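Local coordinates for denovo NTF2 (Synthetic construct, PDB 6W40), which is a de novo designed NTF2-like protein, probably made to test the design of diverse pocket structures, with no known function, at residues W24-F37 with R48-L62. Numbering follows the deposited sequence.
Sequences WDAFHEMADPDVKF and RHGREEVVEELIRLL
In this NTF2-like fold the helix that follows the first β-hairpin packs over its own hairpin and over the helical turns leading into it, with Phe37, Val54, Leu58 and Phe27 interlocking at the centre. Leu58 serves three aromatic rings: CD2 sits over the centre of one Phe27 face, a CH-pi contact of 3.7 Å to the centroid, and also meets the edge of the Trp24 indole at CE3, while its CB lies 3.8 Å from Phe37 CE2. Val54 wedges in beside it; both methyls press on Phe37 CB, CG2 at 3.5 Å, and CG1 also reaches Phe27 CE2 at 3.7 Å. With CG anti to the backbone N (chi1 -172°), the Phe37 ring extends along the helix until CZ reaches Leu61 CD2. Farther along, Leu62 CD1 packs against Trp24 CB. At the open end of the hairpin, away from its turn, the paired strands exchange backbone bonds, Arg48 N to Phe37 O at 2.8 Å and Phe37 N to Arg48 O, and the backbone N-H of Gly50, at the N-cap position, bonds to Val35 O. Near the surface, His28 NE2 donates to Glu52 OE2 (3.1 Å, 162°), which lies in the ring plane, and Arg51 CD rides over one ring face, 3.5 Å from the centroid. Were an alanine here instead of His28, the Glu52 carboxylate would probably lose this donor and the Arg51 methylene the ring it lies on. Val115 of strand 111-119 touches both Phe27 and Phe37, tying the contact to the curved sheet in the helix-on-curved-sheet packing characteristic of NTF2-like, cone-shaped folds.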
ATOM      1  N   TRP A  24       6.145  -9.422  -4.676  1.00 67.54           N
ATOM      2  CA  TRP A  24       5.882 -10.584  -3.841  1.00 66.50           C
ATOM      3  C   TRP A  24       7.079 -11.519  -3.760  1.00 60.38           C
ATOM      4  O   TRP A  24       7.061 -12.456  -2.953  1.00 66.55           O
ATOM      5  CB  TRP A  24       4.652 -11.330  -4.361  1.00 63.95           C
ATOM      6  CG  TRP A  24       3.379 -10.572  -4.142  1.00 56.11           C
ATOM      7  CD1 TRP A  24       2.878  -9.565  -4.917  1.00 65.26           C
ATOM      8  CD2 TRP A  24       2.446 -10.752  -3.068  1.00 48.21           C
ATOM      9  NE1 TRP A  24       1.691  -9.112  -4.395  1.00 61.28           N
ATOM     10  CE2 TRP A  24       1.404  -9.824  -3.260  1.00 57.45           C
ATOM     11  CE3 TRP A  24       2.391 -11.611  -1.967  1.00 51.80           C
ATOM     12  CZ2 TRP A  24       0.319  -9.731  -2.390  1.00 57.19           C
ATOM     13  CZ3 TRP A  24       1.311 -11.518  -1.106  1.00 54.34           C
ATOM     14  CH2 TRP A  24       0.291 -10.583  -1.321  1.00 53.87           C
ATOM     15  N   ASP A  25       8.110 -11.292  -4.577  1.00 64.27           N
ATOM     16  CA  ASP A  25       9.382 -11.971  -4.368  1.00 63.65           C
ATOM     17  C   ASP A  25      10.039 -11.514  -3.073  1.00 64.80           C
ATOM     18  O   ASP A  25      10.781 -12.281  -2.448  1.00 64.77           O
ATOM     19  CB  ASP A  25      10.311 -11.719  -5.557  1.00 72.57           C
ATOM     20  CG  ASP A  25       9.629 -11.962  -6.892  1.00 72.56           C
ATOM     21  OD1 ASP A  25       8.459 -12.399  -6.894  1.00 73.77           O
ATOM     22  OD2 ASP A  25      10.263 -11.710  -7.939  1.00 80.53           O
ATOM     23  N   ALA A  26       9.774 -10.276  -2.655  1.00 60.98           N
ATOM     24  CA  ALA A  26      10.294  -9.734  -1.406  1.00 58.37           C
ATOM     25  C   ALA A  26       9.516 -10.208  -0.183  1.00 59.26           C
ATOM     26  O   ALA A  26       9.775  -9.726   0.924  1.00 61.12           O
ATOM     27  CB  ALA A  26      10.298  -8.204  -1.461  1.00 52.23           C
ATOM     28  N   PHE A  27       8.569 -11.134  -0.359  1.00 51.32           N
ATOM     29  CA  PHE A  27       7.849 -11.694   0.777  1.00 51.69           C
ATOM     30  C   PHE A  27       8.770 -12.470   1.710  1.00 47.07           C
ATOM     31  O   PHE A  27       8.467 -12.589   2.902  1.00 43.37           O
ATOM     32  CB  PHE A  27       6.717 -12.597   0.281  1.00 54.21           C
ATOM     33  CG  PHE A  27       5.866 -13.168   1.379  1.00 44.21           C
ATOM     34  CD1 PHE A  27       4.824 -12.433   1.914  1.00 52.50           C
ATOM     35  CD2 PHE A  27       6.102 -14.444   1.869  1.00 43.27           C
ATOM     36  CE1 PHE A  27       4.035 -12.952   2.925  1.00 48.25           C
ATOM     37  CE2 PHE A  27       5.317 -14.969   2.881  1.00 44.96           C
ATOM     38  CZ  PHE A  27       4.283 -14.222   3.408  1.00 44.24           C
ATOM     39  N   HIS A  28       9.890 -12.983   1.196  1.00 52.02           N
ATOM     40  CA  HIS A  28      10.790 -13.784   2.018  1.00 50.62           C
ATOM     41  C   HIS A  28      11.528 -12.925   3.035  1.00 50.68           C
ATOM     42  O   HIS A  28      11.764 -13.361   4.169  1.00 55.25           O
ATOM     43  CB  HIS A  28      11.784 -14.530   1.126  1.00 49.52           C
ATOM     44  CG  HIS A  28      12.704 -15.447   1.875  1.00 57.05           C
ATOM     45  ND1 HIS A  28      13.847 -15.006   2.505  1.00 61.72           N
ATOM     46  CD2 HIS A  28      12.656 -16.785   2.078  1.00 63.60           C
ATOM     47  CE1 HIS A  28      14.461 -16.031   3.071  1.00 68.77           C
ATOM     48  NE2 HIS A  28      13.758 -17.122   2.826  1.00 65.58           N
ATOM     49  N   GLU A  29      11.895 -11.701   2.655  1.00 49.50           N
ATOM     50  CA  GLU A  29      12.663 -10.840   3.545  1.00 56.43           C
ATOM     51  C   GLU A  29      11.812 -10.211   4.639  1.00 49.64           C
ATOM     52  O   GLU A  29      12.365  -9.723   5.631  1.00 54.10           O
ATOM     53  CB  GLU A  29      13.366  -9.742   2.741  1.00 64.89           C
ATOM     54  CG  GLU A  29      12.438  -8.673   2.186  1.00 65.62           C
ATOM     55  CD  GLU A  29      13.130  -7.748   1.201  1.00 80.47           C
ATOM     56  OE1 GLU A  29      14.147  -8.164   0.605  1.00 94.74           O
ATOM     57  OE2 GLU A  29      12.659  -6.604   1.024  1.00 76.88           O
ATOM     58  N   MET A  30      10.489 -10.209   4.488  1.00 53.16           N
ATOM     59  CA  MET A  30       9.593  -9.635   5.480  1.00 51.49           C
ATOM     60  C   MET A  30       8.825 -10.685   6.269  1.00 47.47           C
ATOM     61  O   MET A  30       8.085 -10.329   7.191  1.00 45.93           O
ATOM     62  CB  MET A  30       8.601  -8.679   4.811  1.00 53.42           C
ATOM     63  CG  MET A  30       9.247  -7.545   4.042  1.00 57.86           C
ATOM     64  SD  MET A  30       8.024  -6.675   3.052  1.00 69.37           S
ATOM     65  CE  MET A  30       7.292  -8.051   2.171  1.00 52.62           C
ATOM     66  N   ALA A  31       8.980 -11.963   5.938  1.00 42.25           N
ATOM     67  CA  ALA A  31       8.253 -13.027   6.613  1.00 45.97           C
ATOM     68  C   ALA A  31       8.983 -13.451   7.881  1.00 48.90           C
ATOM     69  O   ALA A  31      10.205 -13.640   7.872  1.00 49.80           O
ATOM     70  CB  ALA A  31       8.072 -14.226   5.682  1.00 39.38           C
ATOM     71  N   ASP A  32       8.230 -13.589   8.971  1.00 46.14           N
ATOM     72  CA  ASP A  32       8.769 -14.161  10.192  1.00 39.52           C
ATOM     73  C   ASP A  32       9.239 -15.590   9.919  1.00 41.91           C
ATOM     74  O   ASP A  32       8.633 -16.304   9.113  1.00 42.98           O
ATOM     75  CB  ASP A  32       7.708 -14.143  11.296  1.00 37.12           C
ATOM     76  CG  ASP A  32       8.221 -14.672  12.627  1.00 46.75           C
ATOM     77  OD1 ASP A  32       8.447 -15.893  12.748  1.00 41.85           O
ATOM     78  OD2 ASP A  32       8.398 -13.859  13.560  1.00 54.55           O
ATOM     79  N   PRO A  33      10.331 -16.023  10.553  1.00 51.02           N
ATOM     80  CA  PRO A  33      10.777 -17.416  10.377  1.00 45.47           C
ATOM     81  C   PRO A  33       9.696 -18.445  10.666  1.00 45.96           C
ATOM     82  O   PRO A  33       9.702 -19.531  10.071  1.00 44.40           O
ATOM     83  CB  PRO A  33      11.944 -17.529  11.367  1.00 42.71           C
ATOM     84  CG  PRO A  33      12.470 -16.138  11.479  1.00 44.59           C
ATOM     85  CD  PRO A  33      11.277 -15.232  11.360  1.00 40.02           C
ATOM     86  N   ASP A  34       8.763 -18.132  11.561  1.00 38.27           N
ATOM     87  CA  ASP A  34       7.653 -19.011  11.905  1.00 39.02           C
ATOM     88  C   ASP A  34       6.331 -18.466  11.375  1.00 34.71           C
ATOM     89  O   ASP A  34       5.298 -18.541  12.043  1.00 42.31           O
ATOM     90  CB  ASP A  34       7.577 -19.212  13.416  1.00 40.79           C
ATOM     91  CG  ASP A  34       8.842 -19.818  13.989  1.00 41.35           C
ATOM     92  OD1 ASP A  34       9.393 -20.747  13.365  1.00 49.67           O
ATOM     93  OD2 ASP A  34       9.284 -19.365  15.064  1.00 42.82           O
ATOM     94  N   VAL A  35       6.351 -17.907  10.164  1.00 35.36           N
ATOM     95  CA  VAL A  35       5.142 -17.347   9.573  1.00 38.01           C
ATOM     96  C   VAL A  35       4.144 -18.463   9.289  1.00 41.44           C
ATOM     97  O   VAL A  35       4.515 -19.566   8.866  1.00 38.70           O
ATOM     98  CB  VAL A  35       5.488 -16.559   8.298  1.00 39.67           C
ATOM     99  CG1 VAL A  35       6.194 -17.453   7.284  1.00 40.83           C
ATOM    100  CG2 VAL A  35       4.239 -15.935   7.691  1.00 34.27           C
ATOM    101  N   LYS A  36       2.868 -18.187   9.546  1.00 37.99           N
ATOM    102  CA  LYS A  36       1.789 -19.112   9.239  1.00 34.85           C
ATOM    103  C   LYS A  36       1.046 -18.655   7.992  1.00 40.63           C
ATOM    104  O   LYS A  36       0.930 -17.457   7.718  1.00 36.46           O
ATOM    105  CB  LYS A  36       0.808 -19.233  10.406  1.00 40.20           C
ATOM    106  CG  LYS A  36       1.304 -20.088  11.551  1.00 42.18           C
ATOM    107  CD  LYS A  36       0.205 -20.325  12.569  1.00 51.48           C
ATOM    108  CE  LYS A  36       0.625 -21.364  13.588  1.00 51.18           C
ATOM    109  NZ  LYS A  36       0.976 -22.654  12.932  1.00 46.55           N
ATOM    110  N   PHE A  37       0.532 -19.626   7.241  1.00 31.65           N
ATOM    111  CA  PHE A  37      -0.150 -19.362   5.980  1.00 31.46           C
ATOM    112  C   PHE A  37      -1.297 -20.348   5.839  1.00 42.72           C
ATOM    113  O   PHE A  37      -1.077 -21.562   5.872  1.00 41.77           O
ATOM    114  CB  PHE A  37       0.814 -19.494   4.798  1.00 38.61           C
ATOM    115  CG  PHE A  37       0.236 -19.055   3.484  1.00 42.63           C
ATOM    116  CD1 PHE A  37      -0.719 -18.053   3.427  1.00 48.36           C
ATOM    117  CD2 PHE A  37       0.652 -19.646   2.303  1.00 41.10           C
ATOM    118  CE1 PHE A  37      -1.247 -17.650   2.214  1.00 44.17           C
ATOM    119  CE2 PHE A  37       0.127 -19.248   1.088  1.00 43.59           C
ATOM    120  CZ  PHE A  37      -0.822 -18.247   1.044  1.00 41.92           C
ATOM    121  N   ARG A  48       0.179 -24.037   6.090  1.00 38.01           N
ATOM    122  CA  ARG A  48       1.626 -24.194   6.047  1.00 29.32           C
ATOM    123  C   ARG A  48       2.255 -23.414   7.192  1.00 33.91           C
ATOM    124  O   ARG A  48       1.692 -22.427   7.674  1.00 44.87           O
ATOM    125  CB  ARG A  48       2.216 -23.711   4.710  1.00 30.53           C
ATOM    126  CG  ARG A  48       1.368 -24.032   3.487  1.00 48.12           C
ATOM    127  CD  ARG A  48       1.197 -25.532   3.275  1.00 51.13           C
ATOM    128  NE  ARG A  48       2.292 -26.128   2.522  1.00 56.76           N
ATOM    129  CZ  ARG A  48       2.225 -27.319   1.935  1.00 70.72           C
ATOM    130  NH1 ARG A  48       1.108 -28.032   2.011  1.00 55.18           N
ATOM    131  NH2 ARG A  48       3.266 -27.793   1.265  1.00 77.78           N
ATOM    132  N   HIS A  49       3.432 -23.868   7.620  1.00 45.88           N
ATOM    133  CA  HIS A  49       4.183 -23.213   8.682  1.00 41.11           C
ATOM    134  C   HIS A  49       5.664 -23.213   8.334  1.00 39.48           C
ATOM    135  O   HIS A  49       6.172 -24.151   7.711  1.00 51.63           O
ATOM    136  CB  HIS A  49       3.962 -23.896  10.036  1.00 39.81           C
ATOM    137  CG  HIS A  49       4.591 -23.172  11.184  1.00 48.59           C
ATOM    138  ND1 HIS A  49       3.893 -22.288  11.978  1.00 40.91           N
ATOM    139  CD2 HIS A  49       5.856 -23.193  11.667  1.00 45.39           C
ATOM    140  CE1 HIS A  49       4.699 -21.803  12.907  1.00 46.04           C
ATOM    141  NE2 HIS A  49       5.895 -22.335  12.739  1.00 40.00           N
ATOM    142  N   GLY A  50       6.355 -22.152   8.755  1.00 35.84           N
ATOM    143  CA  GLY A  50       7.757 -21.980   8.428  1.00 39.19           C
ATOM    144  C   GLY A  50       7.945 -21.098   7.209  1.00 35.82           C
ATOM    145  O   GLY A  50       7.128 -21.140   6.284  1.00 42.74           O
ATOM    146  N   ARG A  51       9.015 -20.298   7.181  1.00 40.79           N
ATOM    147  CA  ARG A  51       9.177 -19.328   6.098  1.00 50.73           C
ATOM    148  C   ARG A  51       9.324 -20.019   4.747  1.00 48.02           C
ATOM    149  O   ARG A  51       8.799 -19.535   3.738  1.00 43.16           O
ATOM    150  CB  ARG A  51      10.380 -18.424   6.368  1.00 44.28           C
ATOM    151  CG  ARG A  51      10.395 -17.159   5.523  1.00 50.03           C
ATOM    152  CD  ARG A  51      11.786 -16.540   5.453  1.00 42.97           C
ATOM    153  NE  ARG A  51      12.341 -16.237   6.771  1.00 54.16           N
ATOM    154  CZ  ARG A  51      13.377 -15.426   6.972  1.00 62.93           C
ATOM    155  NH1 ARG A  51      13.960 -14.831   5.941  1.00 69.43           N
ATOM    156  NH2 ARG A  51      13.823 -15.201   8.202  1.00 61.65           N
ATOM    157  N   GLU A  52      10.031 -21.151   4.706  1.00 53.61           N
ATOM    158  CA  GLU A  52      10.279 -21.821   3.433  1.00 58.36           C
ATOM    159  C   GLU A  52       9.037 -22.542   2.920  1.00 49.98           C
ATOM    160  O   GLU A  52       8.763 -22.524   1.715  1.00 39.15           O
ATOM    161  CB  GLU A  52      11.448 -22.797   3.569  1.00 52.26           C
ATOM    162  CG  GLU A  52      12.748 -22.145   4.022  1.00 63.51           C
ATOM    163  CD  GLU A  52      13.218 -21.051   3.081  1.00 66.35           C
ATOM    164  OE1 GLU A  52      12.918 -21.127   1.871  1.00 71.15           O
ATOM    165  OE2 GLU A  52      13.889 -20.109   3.555  1.00 70.48           O
ATOM    166  N   GLU A  53       8.277 -23.181   3.814  1.00 49.90           N
ATOM    167  CA  GLU A  53       7.033 -23.822   3.399  1.00 41.06           C
ATOM    168  C   GLU A  53       6.021 -22.796   2.903  1.00 50.16           C
ATOM    169  O   GLU A  53       5.286 -23.050   1.941  1.00 45.87           O
ATOM    170  CB  GLU A  53       6.445 -24.627   4.558  1.00 40.60           C
ATOM    171  CG  GLU A  53       7.093 -25.981   4.794  1.00 49.59           C
ATOM    172  CD  GLU A  53       6.470 -27.081   3.954  1.00 73.51           C
ATOM    173  OE1 GLU A  53       6.251 -26.864   2.743  1.00 74.95           O
ATOM    174  OE2 GLU A  53       6.188 -28.163   4.509  1.00 91.36           O
ATOM    175  N   VAL A  54       5.970 -21.630   3.549  1.00 41.55           N
ATOM    176  CA  VAL A  54       4.983 -20.619   3.189  1.00 39.74           C
ATOM    177  C   VAL A  54       5.328 -19.986   1.846  1.00 43.80           C
ATOM    178  O   VAL A  54       4.464 -19.834   0.974  1.00 48.64           O
ATOM    179  CB  VAL A  54       4.874 -19.561   4.302  1.00 37.05           C
ATOM    180  CG1 VAL A  54       4.097 -18.350   3.816  1.00 38.78           C
ATOM    181  CG2 VAL A  54       4.215 -20.161   5.537  1.00 34.50           C
ATOM    182  N   VAL A  55       6.596 -19.609   1.660  1.00 39.37           N
ATOM    183  CA  VAL A  55       6.998 -18.935   0.428  1.00 40.30           C
ATOM    184  C   VAL A  55       6.767 -19.836  -0.779  1.00 46.15           C
ATOM    185  O   VAL A  55       6.250 -19.393  -1.811  1.00 47.55           O
ATOM    186  CB  VAL A  55       8.465 -18.474   0.526  1.00 42.90           C
ATOM    187  CG1 VAL A  55       8.994 -18.080  -0.845  1.00 42.39           C
ATOM    188  CG2 VAL A  55       8.584 -17.305   1.493  1.00 47.74           C
ATOM    189  N   GLU A  56       7.127 -21.117  -0.665  1.00 45.42           N
ATOM    190  CA  GLU A  56       6.912 -22.041  -1.773  1.00 44.13           C
ATOM    191  C   GLU A  56       5.429 -22.193  -2.087  1.00 52.19           C
ATOM    192  O   GLU A  56       5.037 -22.243  -3.260  1.00 52.37           O
ATOM    193  CB  GLU A  56       7.538 -23.399  -1.453  1.00 54.45           C
ATOM    194  CG  GLU A  56       7.139 -24.508  -2.413  1.00 76.12           C
ATOM    195  CD  GLU A  56       7.824 -25.823  -2.103  1.00 88.70           C
ATOM    196  OE1 GLU A  56       8.883 -26.102  -2.703  1.00 86.77           O
ATOM    197  OE2 GLU A  56       7.308 -26.576  -1.250  1.00 91.01           O
ATOM    198  N   GLU A  57       4.586 -22.256  -1.054  1.00 45.58           N
ATOM    199  CA  GLU A  57       3.153 -22.408  -1.286  1.00 42.49           C
ATOM    200  C   GLU A  57       2.545 -21.130  -1.848  1.00 48.35           C
ATOM    201  O   GLU A  57       1.742 -21.179  -2.787  1.00 39.72           O
ATOM    202  CB  GLU A  57       2.449 -22.813   0.009  1.00 40.95           C
ATOM    203  CG  GLU A  57       0.968 -23.105  -0.162  1.00 47.19           C
ATOM    204  CD  GLU A  57       0.711 -24.310  -1.047  1.00 53.39           C
ATOM    205  OE1 GLU A  57       1.534 -25.248  -1.031  1.00 62.81           O
ATOM    206  OE2 GLU A  57      -0.313 -24.317  -1.763  1.00 63.14           O
ATOM    207  N   LEU A  58       2.916 -19.977  -1.286  1.00 46.27           N
ATOM    208  CA  LEU A  58       2.396 -18.709  -1.786  1.00 42.19           C
ATOM    209  C   LEU A  58       2.791 -18.484  -3.239  1.00 48.26           C
ATOM    210  O   LEU A  58       1.993 -17.976  -4.036  1.00 48.55           O
ATOM    211  CB  LEU A  58       2.893 -17.559  -0.910  1.00 39.59           C
ATOM    212  CG  LEU A  58       2.613 -16.142  -1.412  1.00 47.69           C
ATOM    213  CD1 LEU A  58       1.118 -15.876  -1.472  1.00 38.72           C
ATOM    214  CD2 LEU A  58       3.313 -15.113  -0.536  1.00 52.02           C
ATOM    215  N   ILE A  59       4.018 -18.863  -3.605  1.00 47.06           N
ATOM    216  CA  ILE A  59       4.474 -18.695  -4.982  1.00 47.48           C
ATOM    217  C   ILE A  59       3.638 -19.546  -5.930  1.00 44.00           C
ATOM    218  O   ILE A  59       3.265 -19.100  -7.022  1.00 48.22           O
ATOM    219  CB  ILE A  59       5.975 -19.025  -5.091  1.00 53.79           C
ATOM    220  CG1 ILE A  59       6.813 -17.876  -4.523  1.00 46.46           C
ATOM    221  CG2 ILE A  59       6.366 -19.313  -6.532  1.00 47.07           C
ATOM    222  CD1 ILE A  59       8.299 -18.155  -4.520  1.00 49.67           C
ATOM    223  N   ARG A  60       3.322 -20.781  -5.528  1.00 48.09           N
ATOM    224  CA  ARG A  60       2.464 -21.620  -6.358  1.00 47.58           C
ATOM    225  C   ARG A  60       1.070 -21.021  -6.489  1.00 48.97           C
ATOM    226  O   ARG A  60       0.461 -21.073  -7.565  1.00 46.88           O
ATOM    227  CB  ARG A  60       2.379 -23.033  -5.782  1.00 43.74           C
ATOM    228  CG  ARG A  60       1.361 -23.899  -6.504  1.00 55.94           C
ATOM    229  CD  ARG A  60       0.997 -25.141  -5.719  1.00 67.39           C
ATOM    230  NE  ARG A  60      -0.293 -25.675  -6.148  1.00 65.84           N
ATOM    231  CZ  ARG A  60      -0.469 -26.454  -7.210  1.00 69.14           C
ATOM    232  NH1 ARG A  60       0.569 -26.800  -7.961  1.00 75.50           N
ATOM    233  NH2 ARG A  60      -1.682 -26.889  -7.523  1.00 61.88           N
ATOM    234  N   LEU A  61       0.547 -20.450  -5.402  1.00 49.24           N
ATOM    235  CA  LEU A  61      -0.765 -19.813  -5.449  1.00 46.81           C
ATOM    236  C   LEU A  61      -0.782 -18.669  -6.456  1.00 45.18           C
ATOM    237  O   LEU A  61      -1.719 -18.538  -7.250  1.00 41.40           O
ATOM    238  CB  LEU A  61      -1.150 -19.312  -4.057  1.00 44.19           C
ATOM    239  CG  LEU A  61      -2.411 -18.454  -3.953  1.00 40.23           C
ATOM    240  CD1 LEU A  61      -3.657 -19.302  -4.112  1.00 57.62           C
ATOM    241  CD2 LEU A  61      -2.436 -17.712  -2.634  1.00 58.27           C
ATOM    242  N   LEU A  62       0.259 -17.833  -6.438  1.00 45.00           N
ATOM    243  CA  LEU A  62       0.330 -16.718  -7.376  1.00 47.62           C
ATOM    244  C   LEU A  62       0.568 -17.195  -8.804  1.00 48.97           C
ATOM    245  O   LEU A  62       0.128 -16.538  -9.754  1.00 53.29           O
ATOM    246  CB  LEU A  62       1.432 -15.747  -6.950  1.00 37.53           C
ATOM    247  CG  LEU A  62       1.340 -15.195  -5.525  1.00 42.13           C
ATOM    248  CD1 LEU A  62       2.535 -14.310  -5.208  1.00 47.47           C
ATOM    249  CD2 LEU A  62       0.039 -14.437  -5.321  1.00 44.90           C
TER